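Local coordinates for protein urea carboxylase (Thermus thermophilus, PDB 3OEP) that is of unknown function, a fused homologue of the KipI and KipA proteins that belongs to the carboxyltransferase family and may bind ATP, at residues A[5-10]-A[46-51]; A[16-21]-A[111-116]; A[115-120]-A[243-248]; A[151-156]-A[166-171]; A[437-442]-A[461-466]. All blocks are in the same frame, centred on the assembly; numbering follows the deposited sequence.

Contact 1: A[5-10]-A[46-51]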
# COMPACT_ATOMS: atom_id res chain seq x y z
N PHE A 5 -9.34 -11.40 9.30
CA PHE A 5 -9.88 -11.23 10.64
C PHE A 5 -8.79 -10.82 11.61
O PHE A 5 -7.60 -11.00 11.34
CB PHE A 5 -10.61 -12.49 11.12
CG PHE A 5 -9.73 -13.70 11.24
CD1 PHE A 5 -9.05 -13.99 12.41
CD2 PHE A 5 -9.62 -14.59 10.18
CE1 PHE A 5 -8.24 -15.11 12.51
CE2 PHE A 5 -8.82 -15.72 10.27
CZ PHE A 5 -8.13 -15.99 11.44
N TYR A 6 -9.23 -10.26 12.74
CA TYR A 6 -8.34 -9.75 13.76
C TYR A 6 -8.42 -10.62 15.01
O TYR A 6 -9.51 -10.99 15.46
CB TYR A 6 -8.74 -8.32 14.14
CG TYR A 6 -8.60 -7.29 13.03
CD1 TYR A 6 -7.47 -6.48 12.95
CD2 TYR A 6 -9.61 -7.11 12.09
CE1 TYR A 6 -7.34 -5.52 11.94
CE2 TYR A 6 -9.50 -6.14 11.07
CZ TYR A 6 -8.36 -5.35 11.02
OH TYR A 6 -8.23 -4.41 10.03
N LEU A 7 -7.25 -10.95 15.56
CA LEU A 7 -7.15 -11.52 16.89
C LEU A 7 -6.64 -10.42 17.81
O LEU A 7 -5.73 -9.66 17.45
CB LEU A 7 -6.20 -12.72 16.89
CG LEU A 7 -6.59 -13.86 15.95
CD1 LEU A 7 -5.58 -14.99 16.08
CD2 LEU A 7 -8.01 -14.36 16.23
N ARG A 8 -7.24 -10.31 19.00
CA ARG A 8 -6.94 -9.21 19.91
C ARG A 8 -6.59 -9.79 21.28
O ARG A 8 -7.40 -10.48 21.89
CB ARG A 8 -8.13 -8.26 20.00
CG ARG A 8 -8.52 -7.67 18.64
CD ARG A 8 -9.82 -6.88 18.66
NE ARG A 8 -10.14 -6.39 17.32
CZ ARG A 8 -9.57 -5.33 16.74
NH1 ARG A 8 -8.66 -4.61 17.37
NH2 ARG A 8 -9.93 -4.99 15.51
N PHE A 9 -5.36 -9.52 21.73
CA PHE A 9 -4.80 -10.14 22.93
C PHE A 9 -4.71 -9.20 24.13
O PHE A 9 -4.35 -9.63 25.23
CB PHE A 9 -3.43 -10.72 22.62
CG PHE A 9 -3.46 -11.75 21.53
CD1 PHE A 9 -4.02 -13.00 21.77
CD2 PHE A 9 -2.97 -11.47 20.27
CE1 PHE A 9 -4.08 -13.95 20.77
CE2 PHE A 9 -3.02 -12.42 19.27
CZ PHE A 9 -3.57 -13.66 19.52
N GLY A 10 -5.03 -7.93 23.92
CA GLY A 10 -5.04 -6.95 25.00
C GLY A 10 -5.04 -5.55 24.43
O GLY A 10 -4.46 -5.31 23.38
N LEU A 46 -3.39 -8.95 16.04
CA LEU A 46 -2.85 -9.67 14.90
C LEU A 46 -3.92 -9.74 13.83
O LEU A 46 -5.02 -10.23 14.08
CB LEU A 46 -2.43 -11.08 15.32
CG LEU A 46 -1.89 -12.00 14.22
CD1 LEU A 46 -0.67 -11.40 13.53
CD2 LEU A 46 -1.57 -13.38 14.80
N TYR A 47 -3.61 -9.21 12.65
CA TYR A 47 -4.50 -9.28 11.50
C TYR A 47 -4.02 -10.37 10.56
O TYR A 47 -2.86 -10.39 10.16
CB TYR A 47 -4.53 -7.94 10.78
CG TYR A 47 -5.43 -7.92 9.56
CD1 TYR A 47 -6.80 -8.12 9.68
CD2 TYR A 47 -4.91 -7.69 8.28
CE1 TYR A 47 -7.63 -8.10 8.57
CE2 TYR A 47 -5.75 -7.68 7.16
CZ TYR A 47 -7.11 -7.89 7.32
OH TYR A 47 -7.97 -7.88 6.24
N LEU A 48 -4.92 -11.28 10.21
CA LEU A 48 -4.61 -12.36 9.28
C LEU A 48 -5.46 -12.20 8.04
O LEU A 48 -6.68 -12.06 8.13
CB LEU A 48 -4.87 -13.72 9.94
CG LEU A 48 -4.06 -14.01 11.21
CD1 LEU A 48 -4.44 -15.37 11.79
CD2 LEU A 48 -2.56 -13.93 10.93
N GLU A 49 -4.80 -12.21 6.88
CA GLU A 49 -5.47 -12.09 5.60
C GLU A 49 -5.22 -13.38 4.82
O GLU A 49 -4.10 -13.88 4.79
CB GLU A 49 -4.93 -10.88 4.85
CG GLU A 49 -5.83 -10.35 3.76
CD GLU A 49 -5.13 -9.27 2.95
OE1 GLU A 49 -4.06 -9.57 2.39
OE2 GLU A 49 -5.65 -8.14 2.88
N TYR A 50 -6.26 -13.91 4.20
CA TYR A 50 -6.16 -15.21 3.56
C TYR A 50 -7.10 -15.33 2.36
O TYR A 50 -8.09 -14.60 2.26
CB TYR A 50 -6.45 -16.32 4.59
CG TYR A 50 -7.85 -16.26 5.15
CD1 TYR A 50 -8.18 -15.36 6.15
CD2 TYR A 50 -8.85 -17.10 4.66
CE1 TYR A 50 -9.47 -15.30 6.66
CE2 TYR A 50 -10.14 -17.04 5.15
CZ TYR A 50 -10.45 -16.14 6.16
OH TYR A 50 -11.73 -16.08 6.66
N ASP A 51 -6.75 -16.24 1.46
CA ASP A 51 -7.58 -16.55 0.30
C ASP A 51 -8.47 -17.73 0.68
O ASP A 51 -7.98 -18.85 0.80
CB ASP A 51 -6.71 -16.91 -0.91
CG ASP A 51 -7.53 -17.26 -2.15
OD1 ASP A 51 -8.77 -17.44 -2.05
OD2 ASP A 51 -6.93 -17.37 -3.23

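Contact 2: A[16-21]-A[111-116]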
# COMPACT_ATOMS: atom_id res chain seq x y z
N GLU A 16 2.89 -7.85 27.05
CA GLU A 16 2.58 -9.27 26.91
C GLU A 16 1.60 -9.53 25.76
O GLU A 16 1.73 -10.52 25.06
CB GLU A 16 2.10 -9.86 28.24
CG GLU A 16 1.80 -11.36 28.22
CD GLU A 16 2.87 -12.23 27.56
OE1 GLU A 16 4.04 -12.20 27.98
OE2 GLU A 16 2.51 -12.98 26.62
N ALA A 17 0.66 -8.62 25.54
CA ALA A 17 -0.26 -8.75 24.41
C ALA A 17 0.51 -8.69 23.08
O ALA A 17 0.25 -9.46 22.16
CB ALA A 17 -1.33 -7.68 24.45
N ASN A 18 1.47 -7.78 23.02
CA ASN A 18 2.32 -7.64 21.83
C ASN A 18 3.20 -8.88 21.63
O ASN A 18 3.35 -9.34 20.50
CB ASN A 18 3.15 -6.36 21.94
CG ASN A 18 4.01 -6.12 20.72
OD1 ASN A 18 5.24 -6.11 20.82
ND2 ASN A 18 3.39 -5.93 19.56
N ARG A 19 3.76 -9.44 22.71
CA ARG A 19 4.57 -10.67 22.61
C ARG A 19 3.76 -11.81 22.02
O ARG A 19 4.26 -12.58 21.19
CB ARG A 19 5.11 -11.12 23.98
CG ARG A 19 6.10 -12.31 23.89
CD ARG A 19 6.16 -13.17 25.16
NE ARG A 19 4.89 -13.84 25.44
CZ ARG A 19 4.51 -14.98 24.89
NH1 ARG A 19 3.33 -15.51 25.20
NH2 ARG A 19 5.30 -15.61 24.03
N ARG A 20 2.50 -11.92 22.44
CA ARG A 20 1.59 -12.93 21.93
C ARG A 20 1.35 -12.78 20.43
O ARG A 20 1.47 -13.75 19.67
CB ARG A 20 0.26 -12.85 22.68
CG ARG A 20 -0.68 -13.97 22.38
CD ARG A 20 -0.30 -15.23 23.11
NE ARG A 20 -1.43 -16.15 23.15
CZ ARG A 20 -1.48 -17.34 22.55
NH1 ARG A 20 -0.46 -17.80 21.83
NH2 ARG A 20 -2.57 -18.08 22.67
N ALA A 21 0.99 -11.57 20.01
CA ALA A 21 0.70 -11.30 18.59
C ALA A 21 1.94 -11.54 17.73
O ALA A 21 1.84 -12.09 16.63
CB ALA A 21 0.20 -9.88 18.42
N LEU A 111 14.47 1.89 27.50
CA LEU A 111 14.74 0.85 26.52
C LEU A 111 13.40 0.62 25.82
O LEU A 111 12.50 -0.01 26.38
CB LEU A 111 15.24 -0.43 27.18
CG LEU A 111 15.56 -1.56 26.20
CD1 LEU A 111 16.63 -1.14 25.20
CD2 LEU A 111 15.99 -2.81 26.97
N TYR A 112 13.27 1.16 24.62
CA TYR A 112 12.01 1.10 23.89
C TYR A 112 11.81 -0.26 23.24
O TYR A 112 12.77 -1.00 23.04
CB TYR A 112 11.97 2.14 22.79
CG TYR A 112 11.98 3.58 23.26
CD1 TYR A 112 13.17 4.28 23.37
CD2 TYR A 112 10.80 4.23 23.59
CE1 TYR A 112 13.18 5.60 23.79
CE2 TYR A 112 10.80 5.55 24.00
CZ TYR A 112 12.00 6.23 24.10
OH TYR A 112 12.01 7.55 24.51
N ARG A 113 10.56 -0.56 22.92
CA ARG A 113 10.20 -1.74 22.16
C ARG A 113 9.45 -1.30 20.90
O ARG A 113 8.62 -0.39 20.96
CB ARG A 113 9.30 -2.63 23.01
CG ARG A 113 8.80 -3.88 22.33
CD ARG A 113 7.83 -4.62 23.24
NE ARG A 113 7.25 -5.76 22.54
CZ ARG A 113 7.77 -6.99 22.51
NH1 ARG A 113 8.90 -7.28 23.17
NH2 ARG A 113 7.15 -7.94 21.83
N VAL A 114 9.74 -1.95 19.78
CA VAL A 114 8.99 -1.74 18.55
C VAL A 114 7.67 -2.50 18.64
O VAL A 114 7.65 -3.73 18.52
CB VAL A 114 9.77 -2.23 17.30
CG1 VAL A 114 8.93 -2.01 16.04
CG2 VAL A 114 11.11 -1.51 17.19
N TYR A 115 6.58 -1.78 18.86
CA TYR A 115 5.25 -2.38 18.98
C TYR A 115 4.54 -2.56 17.63
O TYR A 115 3.65 -3.39 17.51
CB TYR A 115 4.36 -1.52 19.89
CG TYR A 115 4.60 -1.79 21.35
CD1 TYR A 115 5.62 -1.14 22.04
CD2 TYR A 115 3.83 -2.72 22.04
CE1 TYR A 115 5.84 -1.39 23.38
CE2 TYR A 115 4.05 -2.98 23.39
CZ TYR A 115 5.06 -2.31 24.05
OH TYR A 115 5.29 -2.55 25.38
N ALA A 116 4.93 -1.77 16.64
CA ALA A 116 4.37 -1.86 15.31
C ALA A 116 5.39 -1.29 14.34
O ALA A 116 6.25 -0.50 14.73
CB ALA A 116 3.07 -1.08 15.21

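Contact 3: A[115-120]-A[243-248]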
# COMPACT_ATOMS: atom_id res chain seq x y z
N TYR A 115 6.58 -1.78 18.86
CA TYR A 115 5.25 -2.38 18.98
C TYR A 115 4.54 -2.56 17.63
O TYR A 115 3.65 -3.39 17.51
CB TYR A 115 4.36 -1.52 19.89
CG TYR A 115 4.60 -1.79 21.35
CD1 TYR A 115 5.62 -1.14 22.04
CD2 TYR A 115 3.83 -2.72 22.04
CE1 TYR A 115 5.84 -1.39 23.38
CE2 TYR A 115 4.05 -2.98 23.39
CZ TYR A 115 5.06 -2.31 24.05
OH TYR A 115 5.29 -2.55 25.38
N ALA A 116 4.93 -1.77 16.64
CA ALA A 116 4.37 -1.86 15.31
C ALA A 116 5.39 -1.29 14.34
O ALA A 116 6.25 -0.50 14.73
CB ALA A 116 3.07 -1.08 15.21
N LEU A 117 5.29 -1.71 13.09
CA LEU A 117 6.24 -1.31 12.08
C LEU A 117 5.47 -1.16 10.80
O LEU A 117 4.71 -2.05 10.43
CB LEU A 117 7.32 -2.38 11.91
CG LEU A 117 8.55 -2.03 11.08
CD1 LEU A 117 9.44 -1.06 11.83
CD2 LEU A 117 9.33 -3.30 10.76
N GLY A 118 5.63 -0.02 10.16
CA GLY A 118 5.20 0.10 8.77
C GLY A 118 4.10 1.08 8.45
O GLY A 118 3.43 0.93 7.43
N PHE A 119 3.91 2.12 9.27
CA PHE A 119 2.98 3.18 8.89
C PHE A 119 3.33 3.69 7.48
O PHE A 119 2.46 3.94 6.64
CB PHE A 119 3.00 4.33 9.89
CG PHE A 119 1.96 5.37 9.63
CD1 PHE A 119 2.30 6.55 8.97
CD2 PHE A 119 0.64 5.17 10.01
CE1 PHE A 119 1.33 7.52 8.72
CE2 PHE A 119 -0.33 6.13 9.75
CZ PHE A 119 0.02 7.30 9.11
N THR A 120 4.63 3.85 7.25
CA THR A 120 5.23 3.80 5.91
C THR A 120 6.29 2.71 6.03
O THR A 120 6.67 2.36 7.15
CB THR A 120 5.86 5.15 5.50
OG1 THR A 120 6.90 5.51 6.42
CG2 THR A 120 4.81 6.26 5.49
N GLY A 243 3.11 -6.99 4.92
CA GLY A 243 2.42 -5.98 5.71
C GLY A 243 3.07 -5.67 7.05
O GLY A 243 3.00 -4.55 7.54
N HIS A 244 3.73 -6.68 7.63
CA HIS A 244 4.43 -6.50 8.90
C HIS A 244 5.64 -5.55 8.78
O HIS A 244 6.19 -5.12 9.80
CB HIS A 244 4.86 -7.86 9.47
CG HIS A 244 5.97 -8.53 8.70
ND1 HIS A 244 5.78 -9.10 7.46
CD2 HIS A 244 7.27 -8.72 9.02
CE1 HIS A 244 6.93 -9.62 7.05
NE2 HIS A 244 7.85 -9.41 7.97
N LEU A 245 6.03 -5.24 7.55
CA LEU A 245 7.12 -4.30 7.28
C LEU A 245 6.62 -2.97 6.74
O LEU A 245 7.42 -2.07 6.49
CB LEU A 245 8.09 -4.90 6.27
CG LEU A 245 8.72 -6.24 6.65
CD1 LEU A 245 9.42 -6.84 5.43
CD2 LEU A 245 9.66 -6.07 7.83
N GLY A 246 5.31 -2.84 6.53
CA GLY A 246 4.74 -1.65 5.92
C GLY A 246 4.60 -1.69 4.41
O GLY A 246 4.31 -0.67 3.79
N LEU A 247 4.80 -2.87 3.81
CA LEU A 247 4.75 -3.00 2.36
C LEU A 247 3.32 -3.29 1.91
O LEU A 247 2.70 -4.26 2.36
CB LEU A 247 5.70 -4.11 1.90
CG LEU A 247 7.17 -3.82 2.17
CD1 LEU A 247 8.00 -5.09 1.96
CD2 LEU A 247 7.67 -2.68 1.30
N ALA A 248 2.81 -2.44 1.03
CA ALA A 248 1.44 -2.56 0.53
C ALA A 248 1.27 -3.79 -0.36
O ALA A 248 2.24 -4.31 -0.91
CB ALA A 248 1.05 -1.30 -0.24
O HOH W 1 2.36 -3.03 9.73
O HOH W 2 2.52 1.19 4.84

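Contact 4: A[151-156]-A[166-171]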
# COMPACT_ATOMS: atom_id res chain seq x y z
N ALA A 151 10.55 11.61 16.37
CA ALA A 151 9.36 12.34 16.82
C ALA A 151 8.63 11.65 17.96
O ALA A 151 8.78 10.44 18.16
CB ALA A 151 8.41 12.55 15.64
N VAL A 152 7.87 12.43 18.72
CA VAL A 152 7.07 11.88 19.82
C VAL A 152 5.62 12.34 19.76
O VAL A 152 5.30 13.46 19.35
CB VAL A 152 7.66 12.22 21.21
CG1 VAL A 152 9.05 11.62 21.38
CG2 VAL A 152 7.69 13.74 21.46
N ALA A 153 4.74 11.46 20.21
CA ALA A 153 3.34 11.79 20.42
C ALA A 153 2.81 10.85 21.48
O ALA A 153 2.83 9.63 21.31
CB ALA A 153 2.55 11.67 19.13
N GLY A 154 2.37 11.43 22.59
CA GLY A 154 1.92 10.67 23.74
C GLY A 154 2.98 9.69 24.21
O GLY A 154 4.14 10.04 24.36
N VAL A 155 2.56 8.44 24.41
CA VAL A 155 3.45 7.38 24.91
C VAL A 155 4.39 6.81 23.82
O VAL A 155 5.22 5.95 24.11
CB VAL A 155 2.62 6.23 25.55
CG1 VAL A 155 1.92 5.41 24.48
CG2 VAL A 155 3.49 5.35 26.45
N GLN A 156 4.26 7.30 22.59
CA GLN A 156 5.00 6.73 21.47
C GLN A 156 6.09 7.65 20.92
O GLN A 156 5.97 8.87 20.94
CB GLN A 156 4.06 6.37 20.33
CG GLN A 156 3.01 5.35 20.71
CD GLN A 156 2.27 4.85 19.49
OE1 GLN A 156 2.61 3.80 18.96
NE2 GLN A 156 1.29 5.61 19.03
N GLY A 166 2.97 14.41 8.49
CA GLY A 166 3.00 13.93 9.87
C GLY A 166 2.77 15.02 10.89
O GLY A 166 3.20 16.16 10.71
N GLY A 167 2.09 14.65 11.98
CA GLY A 167 1.75 15.59 13.04
C GLY A 167 2.44 15.31 14.36
O GLY A 167 2.11 15.94 15.36
N TRP A 168 3.39 14.39 14.37
CA TRP A 168 4.14 14.10 15.60
C TRP A 168 5.14 15.23 15.88
O TRP A 168 5.48 16.01 14.99
CB TRP A 168 4.82 12.73 15.53
CG TRP A 168 3.85 11.58 15.70
CD1 TRP A 168 2.50 11.62 15.52
CD2 TRP A 168 4.17 10.24 16.09
NE1 TRP A 168 1.95 10.38 15.77
CE2 TRP A 168 2.96 9.52 16.12
CE3 TRP A 168 5.36 9.58 16.41
CZ2 TRP A 168 2.90 8.17 16.46
CZ3 TRP A 168 5.30 8.23 16.74
CH2 TRP A 168 4.08 7.54 16.77
N ASN A 169 5.57 15.33 17.14
CA ASN A 169 6.43 16.41 17.58
C ASN A 169 7.89 16.06 17.30
O ASN A 169 8.41 15.09 17.84
CB ASN A 169 6.23 16.66 19.08
CG ASN A 169 4.80 17.04 19.41
OD1 ASN A 169 4.37 18.16 19.14
ND2 ASN A 169 4.05 16.11 20.02
N LEU A 170 8.53 16.85 16.44
CA LEU A 170 9.86 16.52 15.92
C LEU A 170 10.97 16.97 16.87
O LEU A 170 11.16 18.17 17.11
CB LEU A 170 10.08 17.17 14.55
CG LEU A 170 8.98 16.95 13.50
CD1 LEU A 170 9.42 17.56 12.16
CD2 LEU A 170 8.63 15.48 13.34
N LEU A 171 11.69 15.99 17.42
CA LEU A 171 12.74 16.23 18.40
C LEU A 171 14.15 16.20 17.81
O LEU A 171 15.06 16.82 18.35
CB LEU A 171 12.68 15.19 19.52
CG LEU A 171 11.38 15.09 20.31
CD1 LEU A 171 11.61 14.22 21.54
CD2 LEU A 171 10.89 16.49 20.70

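Contact 5: A[437-442]-A[461-466]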
# COMPACT_ATOMS: atom_id res chain seq x y z
N SER A 437 -3.01 2.59 16.18
CA SER A 437 -2.94 2.07 14.82
C SER A 437 -3.08 0.56 14.83
O SER A 437 -2.52 -0.13 15.69
CB SER A 437 -1.63 2.47 14.14
OG SER A 437 -1.62 3.86 13.87
N GLU A 438 -3.88 0.05 13.90
CA GLU A 438 -3.96 -1.38 13.67
C GLU A 438 -3.88 -1.65 12.18
O GLU A 438 -4.03 -0.73 11.37
CB GLU A 438 -5.23 -1.95 14.31
CG GLU A 438 -6.52 -1.62 13.59
CD GLU A 438 -7.73 -2.29 14.21
OE1 GLU A 438 -8.75 -2.45 13.51
OE2 GLU A 438 -7.65 -2.67 15.40
N PRO A 439 -3.62 -2.91 11.81
CA PRO A 439 -3.48 -3.25 10.41
C PRO A 439 -4.73 -2.92 9.61
O PRO A 439 -5.85 -3.17 10.07
CB PRO A 439 -3.23 -4.76 10.43
CG PRO A 439 -2.66 -5.01 11.79
CD PRO A 439 -3.36 -4.07 12.68
N THR A 440 -4.53 -2.36 8.43
CA THR A 440 -5.63 -1.93 7.58
C THR A 440 -6.18 -3.11 6.77
O THR A 440 -5.42 -3.91 6.23
CB THR A 440 -5.19 -0.83 6.61
OG1 THR A 440 -4.05 -1.28 5.88
CG2 THR A 440 -4.83 0.43 7.40
N PRO A 441 -7.52 -3.23 6.69
CA PRO A 441 -8.15 -4.26 5.87
C PRO A 441 -8.42 -3.75 4.46
O PRO A 441 -8.83 -2.60 4.31
CB PRO A 441 -9.47 -4.50 6.61
CG PRO A 441 -9.82 -3.19 7.21
CD PRO A 441 -8.51 -2.45 7.46
N LEU A 442 -8.20 -4.58 3.44
CA LEU A 442 -8.51 -4.19 2.06
C LEU A 442 -10.01 -3.96 1.93
O LEU A 442 -10.80 -4.81 2.35
CB LEU A 442 -8.04 -5.25 1.06
CG LEU A 442 -8.11 -4.92 -0.43
CD1 LEU A 442 -7.21 -3.73 -0.78
CD2 LEU A 442 -7.73 -6.14 -1.26
N GLY A 461 -1.74 2.31 3.13
CA GLY A 461 -0.75 2.08 4.17
C GLY A 461 -1.14 0.85 4.98
O GLY A 461 -2.33 0.54 5.09
N SER A 462 -0.16 0.17 5.54
CA SER A 462 -0.39 -1.10 6.24
C SER A 462 -1.07 -0.92 7.60
O SER A 462 -1.71 -1.85 8.09
CB SER A 462 0.93 -1.85 6.45
OG SER A 462 1.76 -1.18 7.38
N LEU A 463 -0.92 0.27 8.18
CA LEU A 463 -1.45 0.61 9.51
C LEU A 463 -2.25 1.91 9.49
O LEU A 463 -1.91 2.84 8.75
CB LEU A 463 -0.30 0.79 10.51
CG LEU A 463 0.55 -0.42 10.82
CD1 LEU A 463 1.74 -0.02 11.69
CD2 LEU A 463 -0.29 -1.50 11.50
N GLY A 464 -3.27 1.98 10.33
CA GLY A 464 -4.06 3.20 10.47
C GLY A 464 -4.82 3.23 11.78
O GLY A 464 -5.29 2.19 12.24
N GLY A 465 -4.93 4.42 12.38
CA GLY A 465 -5.64 4.60 13.64
C GLY A 465 -7.10 5.02 13.51
O GLY A 465 -7.86 4.99 14.49
N TYR A 466 -7.51 5.42 12.31
CA TYR A 466 -8.90 5.83 12.12
C TYR A 466 -9.80 4.61 12.05
O TYR A 466 -9.38 3.53 11.62
CB TYR A 466 -9.07 6.69 10.87
CG TYR A 466 -8.37 8.03 10.96
CD1 TYR A 466 -8.51 8.84 12.10
CD2 TYR A 466 -7.60 8.51 9.91
CE1 TYR A 466 -7.87 10.07 12.18
CE2 TYR A 466 -6.96 9.74 9.99
CZ TYR A 466 -7.10 10.51 11.12
OH TYR A 466 -6.47 11.73 11.20
O HOH W 3 -2.50 -4.47 6.70

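Contact 1: A[5-10]-A[46-51]
Four main-chain hydrogen bonds join Phe5 and Leu7 to Leu48 and Leu46, the register of an antiparallel strand pair. Leu48 N points almost straight at Phe5 O (2.9 Å), and the return bond from Phe5 N to Leu48 O is more bent. Leu7 and Leu46 exchange a second pair, Leu7 N to Leu46 O and Leu46 N to Leu7 O, each 2.8 Å long.

Between these two hydrogen-bonded pairs sits the non-hydrogen-bonded pair Tyr6 and Tyr47, whose side chains share the sheet face away from Phe5, Leu7, Leu46 and Leu48. Tyr47 CD1 stands over the centre of the Tyr6 ring, 3.4 Å from Tyr6 CZ, with the two ring planes inclined by 37°. The opposite face of Tyr6 carries Arg8 NH2, and its OH is hydrogen-bonded to Pro439 O. An alanine at Tyr6 would take away that ring and hydroxyl, and would probably leave Tyr47 CD1 without its aromatic partner and Pro439 O without this donor.

On the leucine-rich face, contacts are apolar. Phe5, with CG wedged between its own N and carbonyl carbon (chi1 62°), brings CZ to 3.8 Å from Leu48 CD1, while Tyr50 CE1 meets its rim at CD2, 3.6 Å away. Helices 15-30 and 57-66 pack on this face, and strand 36-42 continues the three-stranded antiparallel sheet beyond strand 45-50.

Contact 2: A[16-21]-A[111-116]
Asn18, on helix 15-30, reaches across to Arg113 and Tyr115 of strand 112-117, a helix-on-strand packing inside the cyclophilin-like carboxyltransferase region; the strand belongs to the seven-stranded mixed sheet, and a classic beta bulge lies at Tyr115 and Ala116, opposite Phe125.

The Asn18 side chain can be followed outward atom by atom. CB rests obliquely against the Tyr115 ring, 3.7 Å from Tyr115 CD2. With CG anti to its own N (chi1 -177°), the amide is carried on toward the strand, and CG keeps the same distance from that ring carbon. OD1 then takes two bonds side-on from one guanidinium group: Arg113 NE at 2.7 Å lies in the carbonyl plane on a lone pair, whereas Arg113 NH2 at 2.8 Å sits above that plane. Both donors keep OD1 within their own guanidinium plane, although the amide and guanidinium planes stand 85° apart. ND2, the other branch, is hydrogen-bonded to Tyr43 O, so both ends of the amide are occupied and its rotation is fixed. A leucine in place of Asn18 is likely to leave Arg113 NE and NH2 without the oxygen they share and Tyr43 O without this amide donor.

Arg113 approaches from the opposite direction on a chain extended from CG to NE, and it also touches Leu22 and Arg194. The last carbon of its chain lies over Tyr115: Arg113 CD is 3.7 Å above the plane of the Tyr115 ring, toward the rim.

Contact 3: A[115-120]-A[243-248]
Gly118 and Gly246 meet backbone to backbone, their CA atoms 3.4 Å apart, where the end of strand 112-117 passes the short 3-10 turn 243-245. The two glycine backbones pack closely here, between parts of the chain assigned to different carboxyltransferase subdomains, C and D on one side and, approximately, A and B on the other. Gly118 O lies 3.3 Å from Gly246 CA, and neither residue has room for a side chain. A CB on either glycine would collide with the CA of the other, and both have positive phi values at which a CB would in addition press on the preceding carbonyl oxygen.

The polar link is made by water. One water lies within hydrogen-bonding distance of Leu117 O (2.6 Å) and Gly243 O (2.7 Å) and bridges them. A second stands 2.8 Å from both Gly118 O and Gly246 O, bridging the two glycines. Both bridged pairs are carbonyl oxygens, two acceptors that cannot bond each other, which is why water stands between them. The direct apolar contact is small: Leu117 and Leu245 run alongside each other in one direction. Leu117 carries its CG anti to the backbone N (chi1 -169°), which sets CD2 4.0 Å from Leu245 CD2.

Farther out, the turn is held in shape by its own bond from Gly246 N to Gly243 O, while Gly243 N is tied to Asp38 OD1 and Leu245 forms a backbone bond with Gly122. Gly118 O has a further partner in Ser462 OG, from the residue just before strand 463-465.

Contact 4: A[151-156]-A[166-171]
Val152 O is gripped by two donors from one residue: Asn169 N at 2.9 Å and Asn169 ND2 at 3.0 Å. They arrive from opposite faces of the carbonyl plane, each tilted from it by about 30°. Asn169 ND2 is also hydrogen-bonded to Pro136 O, which fixes the rotation of the group. In return Val152 N donates to Asn169 O, making a hydrogen-bonded antiparallel pair, and beside it Ala151 CA approaches the same oxygen in a CA-H...O contact.

These strands, 149-153 and 169-174, are neighbours in the mixed sheet of the cyclophilin-like carboxyltransferase region, and a type II' turn from Ala153 to Gln156, with Gly154 at positive phi, leads into strand 156-159.

Trp168 lies across the turn. Ala153 CB sits over its five-membered ring, 3.5 Å from the centroid and only 3° off the normal, a CH-pi contact; Gln156 CB meets the far end of the indole at CH2 (3.7 Å). Phe125 and Tyr160 adjoin the indole, and a bound glycerol, probably from the crystallisation liquor, is about 3 Å from it. The Val152 and Leu171 side chains cross at about a right angle, Val152 CG1 3.7 Å from Leu171 CD1, against helices 89-96 and 100-108.

Contact 5: A[437-442]-A[461-466]
Thr440 makes two of the four hydrogen bonds that cross to 461-466. Thr440 OG1 donates to Gly461 O at 2.6 Å, in the carbonyl plane, and the same hydroxyl is a partner of Lys460 NZ. Its position between the backbone N and the carbonyl carbon (chi1 54°) directs the oxygen to the glycine and leaves CG2 against the chain at Leu463 C, 3.6 Å away.

Ser462 O receives Thr440 N (2.9 Å) from well above its carbonyl plane. A water donates to it as well, at 3.1 Å, and joins it to Thr440 O. Farther along, Glu438 and Gly464 form a hydrogen-bonded antiparallel pair: Gly464 N meets Glu438 O at 3.0 Å, and Glu438 N meets Gly464 O at 3.1 Å, the latter donor far out of the carbonyl plane. Pro439 has no N-H to give, yet Pro439 CA comes 3.2 Å from Ser462 O in a CA-H...O contact. Absence of a side chain at Gly464 matters, since a CB there would press on Thr440 CG2. Leu463 CD2 reaches back to Pro439 N at 3.6 Å.

Glu438 is shared between a salt bridge to Arg8 and a bond to Gln399, while Ser462 OG and Pro439 O are satisfied by the N-terminal half. Strands 36-42 and 45-50 press on Pro439, strand 3-8 touches Glu438 and Pro441, and the two-stranded sheet thereby lies against the N-terminal sheet, so that the A and B region meets the C and D region here.

Overall arrangement
Contacts 3 and 5 lie deepest, each centred about 10 Å from the centre of the chain, whereas contacts 2 and 4 are buried but peripheral, with centres about 23 Å out. Contact 1 is only partly buried. Contacts 1, 4 and 5 pair antiparallel strands, but their side chains differ: aromatic and leucine packing in contact 1, an indole and a gripping amide in contact 4, and hydroxyl and glycine chemistry in contact 5. Contacts 2 and 3 share strand 112-117, using an amide-guanidinium grip at one end and bridging waters at the other. Contact 3 itself joins the two family regions, and contact 5 reaches across to contact 1 through a salt bridge and the Tyr6 hydrogen bond.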